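Side-chain contacts in aquaporin aqpM (Methanothermobacter marburgensis str. Marburg, PDB 2F2B), which forms a tetrameric membrane channel that lets water cross in both directions under osmotic drive and also passes some glycerol: residues A[111-114]-A[115-118]; A[180-183]-A[184-188]. All coordinates share one frame; numbering follows the deposited sequence.

Contact 1. Residues A[111-114]-A[115-118]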
# COMPACT_ATOMS: atom_id res chain seq x y z
N ALA A 111 9.25 14.01 20.00
CA ALA A 111 9.40 12.56 20.01
C ALA A 111 9.17 12.01 21.42
O ALA A 111 8.51 10.98 21.60
CB ALA A 111 10.78 12.18 19.52
N ALA A 112 9.73 12.68 22.42
CA ALA A 112 9.57 12.25 23.80
C ALA A 112 8.11 12.30 24.23
O ALA A 112 7.61 11.37 24.87
CB ALA A 112 10.43 13.12 24.73
N PHE A 113 7.41 13.37 23.87
CA PHE A 113 6.01 13.51 24.24
C PHE A 113 5.13 12.52 23.46
O PHE A 113 4.17 11.98 24.00
CB PHE A 113 5.53 14.95 23.98
CG PHE A 113 4.26 15.31 24.70
CD1 PHE A 113 3.25 16.01 24.04
CD2 PHE A 113 4.08 14.97 26.04
CE1 PHE A 113 2.08 16.36 24.71
CE2 PHE A 113 2.91 15.33 26.71
CZ PHE A 113 1.91 16.03 26.05
N GLY A 114 5.47 12.29 22.19
CA GLY A 114 4.69 11.36 21.39
C GLY A 114 4.73 9.97 21.99
O GLY A 114 3.71 9.28 22.08
N SER A 115 5.92 9.54 22.41
CA SER A 115 6.10 8.23 23.01
C SER A 115 5.36 8.15 24.34
O SER A 115 4.71 7.15 24.64
CB SER A 115 7.60 7.96 23.23
OG SER A 115 7.81 6.65 23.73
N PHE A 116 5.45 9.21 25.13
CA PHE A 116 4.79 9.26 26.43
C PHE A 116 3.27 9.17 26.31
O PHE A 116 2.62 8.41 27.03
CB PHE A 116 5.15 10.56 27.16
CG PHE A 116 4.43 10.73 28.46
CD1 PHE A 116 4.73 9.91 29.55
CD2 PHE A 116 3.44 11.70 28.60
CE1 PHE A 116 4.04 10.05 30.76
CE2 PHE A 116 2.75 11.85 29.80
CZ PHE A 116 3.05 11.02 30.88
N ILE A 117 2.70 9.95 25.40
CA ILE A 117 1.25 9.95 25.22
C ILE A 117 0.78 8.61 24.66
O ILE A 117 -0.30 8.14 25.00
CB ILE A 117 0.80 11.12 24.31
CG1 ILE A 117 1.08 12.45 25.03
CG2 ILE A 117 -0.69 11.00 24.00
CD1 ILE A 117 0.32 12.63 26.35
N PHE A 118 1.59 7.98 23.81
CA PHE A 118 1.18 6.68 23.28
C PHE A 118 1.14 5.68 24.44
O PHE A 118 0.23 4.85 24.53
CB PHE A 118 2.16 6.17 22.23
CG PHE A 118 1.75 4.85 21.65
CD1 PHE A 118 0.73 4.78 20.71
CD2 PHE A 118 2.31 3.67 22.13
CE1 PHE A 118 0.27 3.54 20.25
CE2 PHE A 118 1.85 2.43 21.68
CZ PHE A 118 0.82 2.37 20.74
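The phenyl ring of Phe113 carries Ile117 on one face. Ile117 CG1 sits 3.8 Å from the ring centroid and only 12° off the ring normal, which makes this a CH-pi contact one helical turn apart. Ile117 CD1 lies out past the CE2 and CZ side of the ring, 3.8 Å from Phe113 CE2. The same ring also meets Phe116, obliquely, with Phe113 CE2 4.1 Å from Phe116 CD2. Phe113 keeps CG anti to its own N (chi1 -162°), which carries the ring forward along the helix. Ile117 places CG1 beside its N (chi1 -66°), and this turns the branch back over the ring. CG1 also lies 3.3 Å from Phe113 O, so the branch packs on both ring and backbone.

Four consecutive main-chain bonds of the alpha-helix hold the turn. Ile117 N donates to Phe113 O at 2.9 Å, in the same pair of residues that forms the CH-pi contact. Ser115, Phe116 and Phe118 donate to Ala111, Ala112 and Gly114.

Phe16 of helix 4-33 meets the Phe113 ring with its plane steeply inclined, and also touches Ile117. Ala112 and Phe116 face helix 200-214 through Leu208 and Asn209, and Ile117 packs on Leu148 of a second subunit.

The side-chain chemistry between the two segments is wholly apolar, and dispersion and CH-pi attraction hold the ring and the isoleucine together. The exposed Phe113 probably faces lipid in part, while Ile117 is partly covered by helix 4-33 and the second subunit.

Contact 2. Residues A[180-183]-A[184-188]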
# COMPACT_ATOMS: atom_id res chain seq x y z
N GLY A 180 7.11 9.61 2.55
CA GLY A 180 6.53 8.65 3.48
C GLY A 180 6.65 7.21 3.00
O GLY A 180 7.03 6.33 3.77
N LEU A 181 6.34 6.96 1.73
CA LEU A 181 6.43 5.61 1.21
C LEU A 181 7.88 5.13 1.16
O LEU A 181 8.16 3.94 1.35
CB LEU A 181 5.79 5.52 -0.18
CG LEU A 181 4.28 5.78 -0.21
CD1 LEU A 181 3.76 5.67 -1.63
CD2 LEU A 181 3.56 4.78 0.71
N THR A 182 8.81 6.04 0.92
CA THR A 182 10.22 5.66 0.89
C THR A 182 10.63 5.15 2.27
O THR A 182 11.32 4.14 2.39
CB THR A 182 11.10 6.85 0.48
OG1 THR A 182 10.74 7.25 -0.85
CG2 THR A 182 12.58 6.47 0.49
N VAL A 183 10.17 5.84 3.32
CA VAL A 183 10.48 5.41 4.68
C VAL A 183 9.85 4.03 4.93
O VAL A 183 10.48 3.16 5.51
CB VAL A 183 9.96 6.42 5.73
CG1 VAL A 183 10.05 5.82 7.13
CG2 VAL A 183 10.79 7.70 5.67
N ALA A 184 8.61 3.84 4.47
CA ALA A 184 7.93 2.56 4.66
C ALA A 184 8.76 1.43 4.05
O ALA A 184 8.92 0.36 4.65
CB ALA A 184 6.53 2.58 4.04
N GLY A 185 9.30 1.68 2.86
CA GLY A 185 10.11 0.68 2.18
C GLY A 185 11.42 0.38 2.89
O GLY A 185 11.84 -0.77 2.97
N ILE A 186 12.07 1.42 3.40
CA ILE A 186 13.33 1.26 4.11
C ILE A 186 13.11 0.45 5.38
O ILE A 186 13.90 -0.44 5.71
CB ILE A 186 13.96 2.64 4.44
CG1 ILE A 186 14.33 3.35 3.13
CG2 ILE A 186 15.21 2.47 5.32
CD1 ILE A 186 14.65 4.84 3.29
N ILE A 187 12.02 0.73 6.10
CA ILE A 187 11.71 -0.00 7.33
C ILE A 187 11.41 -1.47 7.02
O ILE A 187 11.79 -2.37 7.77
CB ILE A 187 10.51 0.64 8.07
CG1 ILE A 187 10.95 1.98 8.68
CG2 ILE A 187 9.98 -0.30 9.17
CD1 ILE A 187 9.79 2.83 9.22
N THR A 188 10.72 -1.72 5.91
CA THR A 188 10.39 -3.09 5.55
C THR A 188 11.66 -3.93 5.40
O THR A 188 11.71 -5.08 5.85
CB THR A 188 9.58 -3.12 4.23
OG1 THR A 188 8.39 -2.34 4.39
CG2 THR A 188 9.19 -4.55 3.86
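The carbonyl of Gly180, inside helix 175-194, accepts from Ala184 N at 3.0 Å. Leu181 does the same for Gly185 N, and Ala184 CB rests 3.4 Å from Leu181 O. Thr182 accepts from Ile186 N and also meets that side chain. Thr182 CG2 lies anti to its own N and reaches forward to Ile186 CD1 at 3.8 Å. Ile186 CG1 stands beside its N (chi1 -65°), which folds the branch back until CG1 is 3.2 Å from Thr182 O. The hydroxyl of Thr182 takes the other direction and bonds to Ile178 O, one turn earlier. Val183 repeats the pattern with Ile187. Val183 O accepts from Ile187 N, and Val183 CG1 touches Ile187 CD1 at 3.7 Å. In both pairs a methyl of the earlier residue meets the terminal methyl of the isoleucine.

Thr188 adds a polar feature. Its OG1 donates to Ala184 O at 2.8 Å and its N to the same oxygen at 3.0 Å. The two donors come from opposite faces of the carbonyl plane. The buried hydroxyl is thus satisfied within its own helix.

The segment is buried between several helices. Val183, Ala184, Ile187 and Thr188 face helix 52-73, with Ile187 on Phe62, while Thr182 and Ile186 meet Leu156 of helix 143-166 and Val183, about 4 Å from a bound glycerol that is probably from the crystallisation liquor, packs on Leu157 there. Leu181 and Ile186 also pack on Ile177 and Phe21 of a neighbouring subunit, so the turn joins the monomer core to the tetramer interface.

How the contacts relate
Contact 1 comes first along the chain, on helix 100-122, and contact 2 follows on helix 175-194. Their centres are about 21 Å apart and their nearest atoms about 14 Å, so they do not touch. They lie on opposite sides of the centre of the chain. Both belong to the major intrinsic protein family fold, with its two tandem repeats of membrane helices and NPA loops. Contact 1 is partly buried, whereas contact 2 is fully buried. Each also reaches a neighbouring subunit, though not the same one. The two helices therefore take part in tetramer assembly at different flanks of the monomer.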